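Long-range contacts in Lactamase_B domain-containing protein (Pontibacter korlensis, PDB 6XFR), which probably catalyses the zinc-dependent hydrolysis of beta-lactams to substituted beta-amino acids, as a class B1 metallo-beta-lactamase: residues V31-L36 with H80-G85; S100-I105 with H141-V146; Q131-F136 with V147-Q152; G159-D164 with L183-L188. One frame throughout, in Å; residues are numbered along the deposited sequence.

Overall arrangement
Three of the four contacts reach the dinuclear zinc site; contact 3 lies apart, with a separate zinc ion. Contacts 1 and 4 are buried, contacts 2 and 3 only partly so. Contacts 1 and 2 meet at one zinc ion, through His80 and His141; contacts 1 and 4 meet at the other, through Asp82 and Cys160. Contact 3 is the hairpin whose connecting loop carries the second segment of contact 2, and its Val147 packs on Leu161 and Leu188 of contact 4. The chemistry follows position: polar side chains and metal ligands dominate contact 1, hydroxyl and carboxylate groups contact 2, backbone hydrogen bonds contact 3, and aliphatic side chains contact 4.

Contact 1: V31-L36 with H80-G85; sequences VPSHGL and HDDKLG. With ZN (zinc ion), chain N; ZN (zinc ion), chain O; SO4 (sulfate ion), chain X.
Asp82 begins its path to the metal beside Ser33: its CB lies 3.5 Å from Ser33 OG, the strand hydroxyl that reaches across to the short helix 81-84. The same hydroxyl makes a weak hydrogen bond to the backbone oxygen of Asp82. Beyond CB, the carboxylate leaves the strand behind. Its CG stands between the backbone N and the carbonyl carbon (chi1 71°), and the two oxygens then part company. OD1 lies 3.1 Å from O1 of a sulfate, an ion probably taken up from the crystallisation liquor, whereas OD2 binds one zinc ion at 2.2 Å. Water 1, at 2.3 Å, is a further ligand of that metal, and Cys160 and His202 complete its protein site. Asp82 closes the His-x-His-x-Asp signature of the metallo-beta-lactamase superfamily, whose two histidines, His78 and His80, bind the neighbouring zinc ion. His80 occupies the N-cap position of the helix and binds that neighbouring zinc ion through ND1 at 2.2 Å, while sulfate O3 sits over one face of its ring, offset toward the rim. Lys83, bent at chi2 and chi3, curls back to the strand, and its NZ donates to Ser33 OG at 3.0 Å, although the crowded modelling of that ammonium leaves its place uncertain. The lysine also forms a salt bridge with Asp48 and a hydrogen bond with Ser201.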
# COMPACT_ATOMS: atom_id res chain seq x y z
N VAL B 31 0.64 10.53 -14.09
CA VAL B 31 1.36 9.27 -13.99
C VAL B 31 2.32 9.37 -12.81
O VAL B 31 3.18 10.26 -12.79
CB VAL B 31 2.11 8.94 -15.29
CG1 VAL B 31 3.07 7.81 -15.07
CG2 VAL B 31 1.13 8.59 -16.38
N PRO B 32 2.21 8.50 -11.81
CA PRO B 32 3.21 8.46 -10.74
C PRO B 32 4.42 7.60 -11.10
O PRO B 32 4.36 6.71 -11.95
CB PRO B 32 2.43 7.85 -9.57
CG PRO B 32 1.45 6.91 -10.24
CD PRO B 32 1.10 7.56 -11.58
N SER B 33 5.53 7.90 -10.42
CA SER B 33 6.72 7.07 -10.44
C SER B 33 7.17 6.85 -9.00
O SER B 33 7.34 7.81 -8.24
CB SER B 33 7.83 7.70 -11.27
OG SER B 33 8.63 6.67 -11.85
N HIS B 34 7.31 5.58 -8.61
CA HIS B 34 7.63 5.23 -7.24
C HIS B 34 9.10 4.84 -7.13
O HIS B 34 9.65 4.17 -8.01
CB HIS B 34 6.73 4.10 -6.74
CG HIS B 34 5.28 4.41 -6.84
ND1 HIS B 34 4.73 5.55 -6.30
CD2 HIS B 34 4.25 3.73 -7.41
CE1 HIS B 34 3.43 5.57 -6.54
NE2 HIS B 34 3.11 4.48 -7.21
N GLY B 35 9.74 5.32 -6.06
CA GLY B 35 11.00 4.77 -5.59
C GLY B 35 10.89 4.48 -4.10
O GLY B 35 9.85 4.70 -3.49
N LEU B 36 12.00 3.99 -3.54
CA LEU B 36 12.09 3.75 -2.10
C LEU B 36 13.13 4.67 -1.47
O LEU B 36 14.13 5.04 -2.09
CB LEU B 36 12.51 2.32 -1.78
CG LEU B 36 11.55 1.17 -2.01
CD1 LEU B 36 12.14 -0.10 -1.37
CD2 LEU B 36 10.21 1.53 -1.43
N HIS B 80 16.10 4.51 -17.66
CA HIS B 80 15.11 5.48 -18.08
C HIS B 80 15.00 6.65 -17.10
O HIS B 80 15.33 6.55 -15.91
CB HIS B 80 13.76 4.81 -18.24
CG HIS B 80 13.57 4.09 -19.54
ND1 HIS B 80 12.67 3.06 -19.69
CD2 HIS B 80 14.16 4.26 -20.75
CE1 HIS B 80 12.71 2.62 -20.94
NE2 HIS B 80 13.61 3.33 -21.60
N ASP B 81 14.47 7.77 -17.62
CA ASP B 81 14.45 9.02 -16.86
C ASP B 81 13.65 8.88 -15.58
O ASP B 81 14.01 9.48 -14.55
CB ASP B 81 13.90 10.15 -17.74
CG ASP B 81 15.00 10.90 -18.53
OD1 ASP B 81 14.64 11.80 -19.31
OD2 ASP B 81 16.21 10.59 -18.37
N ASP B 82 12.55 8.10 -15.60
CA ASP B 82 11.68 7.98 -14.43
C ASP B 82 12.36 7.29 -13.26
O ASP B 82 11.99 7.56 -12.11
CB ASP B 82 10.35 7.27 -14.79
CG ASP B 82 10.50 5.77 -15.10
OD1 ASP B 82 11.53 5.33 -15.63
OD2 ASP B 82 9.54 5.00 -14.86
N LYS B 83 13.37 6.45 -13.49
CA LYS B 83 14.13 5.86 -12.40
C LYS B 83 15.53 6.43 -12.24
O LYS B 83 16.18 6.13 -11.22
CB LYS B 83 14.23 4.33 -12.57
CG LYS B 83 12.89 3.61 -12.90
CD LYS B 83 11.96 3.37 -11.70
CE LYS B 83 11.05 4.59 -11.47
NZ LYS B 83 10.11 4.55 -10.31
N LEU B 84 16.01 7.26 -13.17
CA LEU B 84 17.41 7.71 -13.12
C LEU B 84 17.63 9.16 -13.55
O LEU B 84 18.75 9.65 -13.40
CB LEU B 84 18.26 6.78 -14.00
CG LEU B 84 19.63 7.19 -14.50
CD1 LEU B 84 20.69 6.86 -13.45
CD2 LEU B 84 19.89 6.47 -15.80
N GLY B 85 16.59 9.87 -14.01
CA GLY B 85 16.72 11.23 -14.51
C GLY B 85 17.05 12.28 -13.46
O GLY B 85 17.20 13.46 -13.80
ZN ZN N . 11.52 2.46 -17.89
ZN ZN O . 8.52 3.36 -15.98
S SO4 X . 9.85 6.80 -19.04
O1 SO4 X . 9.85 5.59 -18.21
O2 SO4 X . 8.44 7.15 -19.30
O3 SO4 X . 10.56 6.52 -20.29
O4 SO4 X . 10.56 7.91 -18.41
O HOH W 1 7.04 2.28 -17.39

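Contact 2: S100-I105 with H141-V146; sequences SELTAI and HTADNV. With ZN (zinc ion), chain N.
Thr103 OG1 is held between two polar groups, donating to Asp144 OD2 across the contact and accepting a hydrogen bond from Ser100 OG at 3.0 Å within its own segment. The modelled separation across the contact is too short to be taken literally, but the pairing itself joins the start of helix 101-109 to the loop. The hydroxyl is anti to the carbonyl carbon of Thr103 (chi1 -73°), a rotation that brings it to the carboxylate, and the two side chains cross at about a right angle.

The other oxygen of Asp144 is engaged from the loop side. Thr142 OG1 donates to Asp144 OD1 at 2.7 Å, arriving from above the carboxylate plane, 38° out of it. Each carboxylate oxygen therefore has a hydroxyl partner, one from the helix and one from the loop, an arrangement suited to fixing the rotation of the group. Aliphatic contact flanks these bonds: Leu102 CG lies 4.2 Å from Asp144 CB, and Leu102 CD2 approaches Ala143 CB at 4.4 Å.

Within the loop, Thr142 N donates to Asn145 OD1 at 2.9 Å, nearly straight and in the carbonyl plane. Asn145 also reaches Gly138 and Gly140 on the approach to the metal ligand. His141 NE2 binds zinc at 1.9 Å, beside His78 and His80. The segment thus supplies the third histidine of the three-histidine zinc site, within a His-x-x-Asp-Asn sequence, here His-Thr-Ala-Asp-Asn, as in other B1 metallo-beta-lactamases.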
# COMPACT_ATOMS: atom_id res chain seq x y z
N SER B 100 24.03 -1.29 -12.37
CA SER B 100 24.62 -2.42 -13.06
C SER B 100 25.50 -1.93 -14.21
O SER B 100 25.42 -0.78 -14.64
CB SER B 100 23.53 -3.37 -13.57
OG SER B 100 22.83 -2.82 -14.67
N GLU B 101 26.38 -2.82 -14.68
CA GLU B 101 27.26 -2.48 -15.80
C GLU B 101 26.44 -2.11 -17.02
O GLU B 101 26.70 -1.08 -17.66
CB GLU B 101 28.18 -3.66 -16.14
CG GLU B 101 29.63 -3.38 -15.97
CD GLU B 101 30.53 -4.50 -16.53
OE1 GLU B 101 30.43 -4.82 -17.75
OE2 GLU B 101 31.35 -5.06 -15.76
N LEU B 102 25.42 -2.91 -17.35
CA LEU B 102 24.71 -2.61 -18.59
C LEU B 102 23.79 -1.41 -18.43
O LEU B 102 23.57 -0.67 -19.39
CB LEU B 102 23.93 -3.81 -19.10
CG LEU B 102 23.09 -3.44 -20.33
CD1 LEU B 102 23.95 -2.81 -21.41
CD2 LEU B 102 22.36 -4.63 -20.91
N THR B 103 23.28 -1.14 -17.22
CA THR B 103 22.57 0.11 -17.05
C THR B 103 23.49 1.28 -17.36
O THR B 103 23.09 2.22 -18.06
CB THR B 103 22.01 0.23 -15.63
OG1 THR B 103 20.87 -0.65 -15.45
CG2 THR B 103 21.58 1.67 -15.37
N ALA B 104 24.76 1.20 -16.94
CA ALA B 104 25.71 2.26 -17.27
C ALA B 104 25.94 2.34 -18.78
O ALA B 104 26.09 3.44 -19.35
CB ALA B 104 27.01 2.04 -16.52
N ILE B 105 25.99 1.19 -19.45
CA ILE B 105 26.19 1.17 -20.89
C ILE B 105 25.03 1.85 -21.60
O ILE B 105 25.22 2.75 -22.45
CB ILE B 105 26.40 -0.27 -21.40
CG1 ILE B 105 27.65 -0.92 -20.75
CG2 ILE B 105 26.54 -0.30 -22.95
CD1 ILE B 105 27.86 -2.42 -21.10
N HIS B 141 10.84 -4.99 -19.09
CA HIS B 141 10.59 -3.60 -19.46
C HIS B 141 11.79 -2.99 -20.21
O HIS B 141 11.61 -2.26 -21.20
CB HIS B 141 10.27 -2.81 -18.20
CG HIS B 141 10.26 -1.33 -18.38
ND1 HIS B 141 9.22 -0.65 -18.98
CD2 HIS B 141 11.16 -0.38 -18.01
CE1 HIS B 141 9.47 0.64 -18.97
NE2 HIS B 141 10.64 0.83 -18.39
N THR B 142 13.00 -3.27 -19.76
CA THR B 142 14.21 -2.89 -20.46
C THR B 142 15.17 -4.07 -20.40
O THR B 142 14.95 -5.03 -19.66
CB THR B 142 14.87 -1.65 -19.85
OG1 THR B 142 15.12 -1.87 -18.46
CG2 THR B 142 14.01 -0.43 -20.05
N ALA B 143 16.24 -3.99 -21.20
CA ALA B 143 17.22 -5.07 -21.19
C ALA B 143 17.96 -5.16 -19.86
O ALA B 143 18.54 -6.20 -19.56
CB ALA B 143 18.21 -4.86 -22.33
N ASP B 144 17.91 -4.11 -19.05
CA ASP B 144 18.77 -4.01 -17.88
C ASP B 144 18.02 -3.92 -16.54
O ASP B 144 18.68 -3.82 -15.50
CB ASP B 144 19.69 -2.78 -18.02
CG ASP B 144 18.90 -1.44 -17.97
OD1 ASP B 144 17.81 -1.33 -18.63
OD2 ASP B 144 19.35 -0.52 -17.25
N ASN B 145 16.69 -3.99 -16.53
CA ASN B 145 15.95 -3.72 -15.29
C ASN B 145 16.39 -4.64 -14.15
O ASN B 145 16.47 -5.86 -14.32
CB ASN B 145 14.44 -3.87 -15.50
CG ASN B 145 14.04 -5.09 -16.31
OD1 ASN B 145 13.71 -4.98 -17.48
ND2 ASN B 145 14.13 -6.26 -15.71
N VAL B 146 16.63 -4.07 -12.96
CA VAL B 146 16.94 -4.87 -11.77
C VAL B 146 15.90 -4.63 -10.70
O VAL B 146 15.24 -3.59 -10.64
CB VAL B 146 18.35 -4.60 -11.18
CG1 VAL B 146 19.40 -5.27 -12.00
CG2 VAL B 146 18.63 -3.11 -11.01
ZN ZN N . 11.52 2.46 -17.89

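Contact 3: Q131-F136 with V147-Q152; sequences QLEVYF and VVYLPQ. With ZN (zinc ion), chain T; EPE (4-(2-hydroxyethyl)-1-piperazine ethanesulfonic acid), chain M.
Gln131 opens the hairpin with a bond from backbone to side chain: its N donates almost straight to Gln152 OE1 at 3.0 Å, from 42° above the carbonyl plane of that amide. Its own side-chain amide is turned 70° from that of Gln152, and NE2 rests 3.6 Å from Pro151 CG. The carbonyl oxygen of Gln131 binds an additional zinc ion at 2.5 Å, in a site to which Pro151 and Gln152 also belong.

At Leu132 the contact becomes aliphatic. Its side chain runs alongside that of Leu150, pointing the same way, with CG 4.1 Å from Leu150 CD2. Glu133 then forms a hydrogen-bonded antiparallel pair with Tyr149, each N donating to the other's O. Above this pair, Glu133 OE1 approaches the Tyr149 ring at its edge, 3.8 Å from CD2. A HEPES molecule bridges the two side chains, its N4 weakly bonded to the carboxylate and its sulfonate O1S accepting from Tyr149 OH at 2.6 Å.

Val134 and Val148 form the following non-hydrogen-bonded pair, where the CA of Val148 makes a C-H...O contact with Glu133 O at 3.2 Å. At Tyr135 the backbone pairing resumes, with mutual bonds to Val147, whose CG2 lies at the edge of the tyrosine ring and 4.1 Å from Tyr135 CB. Val147 continues onto Leu188 of helix 181-191. This regular antiparallel hairpin, strands 130-135 and 147-150, belongs to the second sheet of the alpha-beta/beta-alpha sandwich typical of metallo-beta-lactamases.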
# COMPACT_ATOMS: atom_id res chain seq x y z
N GLN B 131 20.07 -4.62 5.37
CA GLN B 131 20.62 -5.36 4.25
C GLN B 131 19.73 -5.26 3.02
O GLN B 131 18.51 -5.21 3.13
CB GLN B 131 20.92 -6.82 4.62
CG GLN B 131 19.87 -7.67 5.20
CD GLN B 131 20.29 -9.15 5.18
OE1 GLN B 131 21.39 -9.48 4.69
NE2 GLN B 131 19.40 -10.05 5.67
N LEU B 132 20.35 -5.14 1.87
CA LEU B 132 19.69 -4.97 0.59
C LEU B 132 20.30 -5.95 -0.40
O LEU B 132 21.51 -6.20 -0.37
CB LEU B 132 19.86 -3.54 0.06
CG LEU B 132 19.35 -2.33 0.87
CD1 LEU B 132 20.38 -1.87 1.91
CD2 LEU B 132 18.94 -1.17 -0.04
N GLU B 133 19.46 -6.47 -1.27
CA GLU B 133 19.88 -7.36 -2.34
C GLU B 133 19.49 -6.70 -3.64
O GLU B 133 18.42 -6.10 -3.74
CB GLU B 133 19.21 -8.72 -2.22
CG GLU B 133 19.56 -9.38 -0.90
CD GLU B 133 18.83 -10.70 -0.65
OE1 GLU B 133 17.94 -11.06 -1.45
OE2 GLU B 133 19.17 -11.38 0.34
N VAL B 134 20.38 -6.72 -4.62
CA VAL B 134 20.03 -6.25 -5.94
C VAL B 134 20.12 -7.44 -6.87
O VAL B 134 21.00 -8.29 -6.72
CB VAL B 134 20.91 -5.06 -6.37
CG1 VAL B 134 20.32 -4.37 -7.60
CG2 VAL B 134 20.95 -4.07 -5.24
N TYR B 135 19.15 -7.58 -7.77
CA TYR B 135 19.08 -8.81 -8.55
C TYR B 135 18.61 -8.53 -9.97
O TYR B 135 17.78 -7.64 -10.20
CB TYR B 135 18.16 -9.83 -7.88
CG TYR B 135 17.92 -11.10 -8.70
CD1 TYR B 135 18.91 -12.05 -8.85
CD2 TYR B 135 16.71 -11.32 -9.31
CE1 TYR B 135 18.69 -13.21 -9.58
CE2 TYR B 135 16.48 -12.46 -10.02
CZ TYR B 135 17.47 -13.41 -10.16
OH TYR B 135 17.21 -14.55 -10.90
N PHE B 136 19.17 -9.28 -10.91
CA PHE B 136 18.84 -9.17 -12.32
C PHE B 136 18.07 -10.40 -12.73
O PHE B 136 18.67 -11.48 -12.82
CB PHE B 136 20.10 -9.03 -13.19
CG PHE B 136 19.80 -8.93 -14.66
CD1 PHE B 136 19.11 -7.82 -15.16
CD2 PHE B 136 20.16 -9.96 -15.54
CE1 PHE B 136 18.82 -7.74 -16.51
CE2 PHE B 136 19.87 -9.89 -16.88
CZ PHE B 136 19.21 -8.79 -17.38
N VAL B 147 15.77 -5.61 -9.81
CA VAL B 147 14.92 -5.45 -8.64
C VAL B 147 15.81 -5.33 -7.40
O VAL B 147 17.02 -5.58 -7.44
CB VAL B 147 13.87 -6.58 -8.50
CG1 VAL B 147 13.08 -6.77 -9.77
CG2 VAL B 147 14.49 -7.91 -8.04
N VAL B 148 15.20 -4.88 -6.30
CA VAL B 148 15.85 -4.70 -5.00
C VAL B 148 14.96 -5.37 -3.97
O VAL B 148 13.75 -5.13 -3.95
CB VAL B 148 16.05 -3.21 -4.64
CG1 VAL B 148 16.69 -3.08 -3.30
CG2 VAL B 148 16.85 -2.51 -5.71
N TYR B 149 15.54 -6.21 -3.13
CA TYR B 149 14.80 -6.92 -2.11
C TYR B 149 15.38 -6.53 -0.77
O TYR B 149 16.60 -6.40 -0.63
CB TYR B 149 14.85 -8.44 -2.30
CG TYR B 149 13.89 -9.23 -1.38
CD1 TYR B 149 12.49 -8.99 -1.41
CD2 TYR B 149 14.37 -10.22 -0.50
CE1 TYR B 149 11.61 -9.71 -0.60
CE2 TYR B 149 13.49 -10.96 0.31
CZ TYR B 149 12.12 -10.68 0.25
OH TYR B 149 11.27 -11.38 1.05
N LEU B 150 14.48 -6.23 0.17
CA LEU B 150 14.81 -6.12 1.58
C LEU B 150 14.39 -7.43 2.24
O LEU B 150 13.18 -7.65 2.45
CB LEU B 150 14.09 -4.93 2.23
CG LEU B 150 14.00 -3.59 1.46
CD1 LEU B 150 13.54 -2.43 2.32
CD2 LEU B 150 15.33 -3.25 0.85
N PRO B 151 15.32 -8.37 2.51
CA PRO B 151 14.92 -9.65 3.13
C PRO B 151 14.44 -9.53 4.58
O PRO B 151 13.73 -10.44 5.05
CB PRO B 151 16.20 -10.50 3.03
CG PRO B 151 17.33 -9.54 2.83
CD PRO B 151 16.73 -8.40 2.07
N GLN B 152 14.81 -8.48 5.32
CA GLN B 152 14.32 -8.34 6.69
C GLN B 152 12.86 -7.87 6.70
O GLN B 152 12.01 -8.49 7.32
CB GLN B 152 15.23 -7.39 7.49
CG GLN B 152 16.74 -7.83 7.53
CD GLN B 152 17.78 -6.68 7.78
OE1 GLN B 152 17.82 -5.67 7.07
NE2 GLN B 152 18.65 -6.88 8.78
ZN ZN T . 16.49 -6.40 4.14
N1 EPE M . 16.27 -14.76 -0.08
C2 EPE M . 16.39 -14.22 -1.45
C3 EPE M . 17.76 -14.51 -2.07
N4 EPE M . 18.85 -14.18 -1.18
C5 EPE M . 18.68 -14.51 0.23
C6 EPE M . 17.30 -14.17 0.78
C7 EPE M . 20.21 -14.16 -1.72
C8 EPE M . 21.13 -13.23 -0.93
O8 EPE M . 22.50 -13.38 -1.28
C9 EPE M . 14.96 -14.32 0.40
C10 EPE M . 13.95 -15.46 0.55
S EPE M . 12.30 -14.86 0.99
O1S EPE M . 12.29 -13.67 1.87
O2S EPE M . 11.64 -15.94 1.71
O3S EPE M . 11.57 -14.61 -0.26

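Contact 4: G159-D164 with L183-L188; sequences GCLVKD and LAIQRL. With ZN (zinc ion), chain O.
Leu161 and Leu188 meet at a slant, their side chains neither parallel nor perpendicular, and touch by methyl groups, with Leu161 CD2 4.1 Å from Leu188 CD1. Leu161 projects toward helix 181-191, its CG anti to the backbone N (chi1 -168°), which carries the forked end onto the helix surface. The fork divides the work: CD2 goes to Leu188, whereas CD1 faces the small Ala184, 4.3 Å from its CB. These two helix residues are one turn apart, so the leucine end bears on successive turns.

Ile185 comes in from beside this pair. Its CB does not aim at the loop, but the end of the chain swings inward, placing CD1 4.3 Å from Leu161 CG and 3.7 Å from Leu161 O. That carbonyl oxygen is not left to the methyl group, since Trp181 NE1 bonds to it. Val162 adds a second support to Leu188, its CG2 lying 4.3 Å from the same CD1 that Leu161 meets, and it also packs on Val198 and Leu210.

The loop turns sharply at its start, in a type I beta turn from Gly159 to Val162. Within that turn lies Cys160, whose SG binds zinc at 2.4 Å together with Asp82, His202 and water 1. Metal ligand and helix-packing leucine are therefore sequence neighbours. With no hydrogen bond between the two segments, residues 183-188 meet the loop through apolar side chains alone; the contact buries aliphatic surface, and directional bonds to zinc and to Trp181, at the start of the same helix, add to it.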
# COMPACT_ATOMS: atom_id res chain seq x y z
N GLY B 159 10.11 -1.99 -9.73
CA GLY B 159 10.21 -0.95 -10.74
C GLY B 159 9.23 -1.16 -11.87
O GLY B 159 8.13 -1.70 -11.67
N CYS B 160 9.63 -0.78 -13.08
CA CYS B 160 8.71 -0.91 -14.19
C CYS B 160 8.64 -2.34 -14.72
O CYS B 160 7.82 -2.62 -15.61
CB CYS B 160 9.11 0.06 -15.32
SG CYS B 160 9.65 1.71 -14.74
N LEU B 161 9.39 -3.28 -14.12
CA LEU B 161 9.28 -4.69 -14.46
C LEU B 161 7.94 -5.29 -14.00
O LEU B 161 7.45 -6.25 -14.62
CB LEU B 161 10.44 -5.47 -13.83
CG LEU B 161 10.69 -6.92 -14.28
CD1 LEU B 161 10.83 -7.03 -15.81
CD2 LEU B 161 11.93 -7.50 -13.58
N VAL B 162 7.36 -4.75 -12.94
CA VAL B 162 6.10 -5.22 -12.36
C VAL B 162 5.02 -4.19 -12.62
O VAL B 162 5.27 -2.98 -12.48
CB VAL B 162 6.25 -5.47 -10.85
CG1 VAL B 162 4.94 -6.08 -10.29
CG2 VAL B 162 7.45 -6.38 -10.56
N LYS B 163 3.82 -4.64 -12.93
CA LYS B 163 2.69 -3.74 -13.11
C LYS B 163 1.74 -3.86 -11.92
O LYS B 163 1.72 -4.88 -11.22
CB LYS B 163 1.97 -4.04 -14.42
CG LYS B 163 2.77 -3.66 -15.66
CD LYS B 163 2.00 -2.74 -16.60
CE LYS B 163 2.21 -1.28 -16.26
NZ LYS B 163 3.63 -0.91 -16.47
N ASP B 164 0.99 -2.79 -11.67
CA ASP B 164 0.00 -2.79 -10.59
C ASP B 164 -1.26 -3.53 -11.04
O ASP B 164 -1.50 -3.76 -12.24
CB ASP B 164 -0.34 -1.36 -10.12
CG ASP B 164 -1.18 -0.56 -11.13
OD1 ASP B 164 -0.59 0.14 -11.97
OD2 ASP B 164 -2.44 -0.59 -11.09
N LEU B 183 9.55 -14.79 -18.27
CA LEU B 183 10.49 -15.57 -17.48
C LEU B 183 11.12 -14.73 -16.37
O LEU B 183 11.44 -15.25 -15.30
CB LEU B 183 11.54 -16.18 -18.42
CG LEU B 183 10.87 -16.93 -19.59
CD1 LEU B 183 11.86 -17.48 -20.58
CD2 LEU B 183 9.94 -18.03 -19.07
N ALA B 184 11.29 -13.43 -16.59
CA ALA B 184 11.81 -12.59 -15.52
C ALA B 184 10.84 -12.54 -14.35
O ALA B 184 11.27 -12.60 -13.18
CB ALA B 184 12.10 -11.18 -16.05
N ILE B 185 9.53 -12.44 -14.62
CA ILE B 185 8.56 -12.45 -13.54
C ILE B 185 8.64 -13.75 -12.76
O ILE B 185 8.71 -13.76 -11.52
CB ILE B 185 7.14 -12.22 -14.09
CG1 ILE B 185 7.00 -10.79 -14.59
CG2 ILE B 185 6.07 -12.55 -13.00
CD1 ILE B 185 7.57 -9.80 -13.60
N GLN B 186 8.70 -14.88 -13.48
CA GLN B 186 8.74 -16.18 -12.83
C GLN B 186 10.03 -16.37 -12.04
O GLN B 186 10.03 -17.05 -11.01
CB GLN B 186 8.57 -17.26 -13.88
CG GLN B 186 7.28 -17.06 -14.64
CD GLN B 186 7.08 -18.06 -15.76
OE1 GLN B 186 7.83 -18.09 -16.72
NE2 GLN B 186 6.06 -18.88 -15.62
N ARG B 187 11.12 -15.75 -12.47
CA ARG B 187 12.30 -15.74 -11.64
C ARG B 187 12.01 -15.01 -10.33
O ARG B 187 12.27 -15.53 -9.24
CB ARG B 187 13.45 -15.09 -12.40
CG ARG B 187 14.33 -16.05 -13.17
CD ARG B 187 15.13 -15.37 -14.29
NE ARG B 187 15.49 -16.31 -15.36
CZ ARG B 187 15.34 -16.11 -16.68
NH1 ARG B 187 14.83 -14.99 -17.18
NH2 ARG B 187 15.71 -17.07 -17.53
N LEU B 188 11.35 -13.85 -10.40
CA LEU B 188 11.00 -13.16 -9.17
C LEU B 188 10.11 -14.03 -8.28
O LEU B 188 10.34 -14.13 -7.07
CB LEU B 188 10.30 -11.86 -9.50
CG LEU B 188 11.13 -10.83 -10.24
CD1 LEU B 188 10.31 -9.56 -10.37
CD2 LEU B 188 12.42 -10.58 -9.51
ZN ZN O . 8.52 3.36 -15.98
O HOH W 1 7.04 2.28 -17.39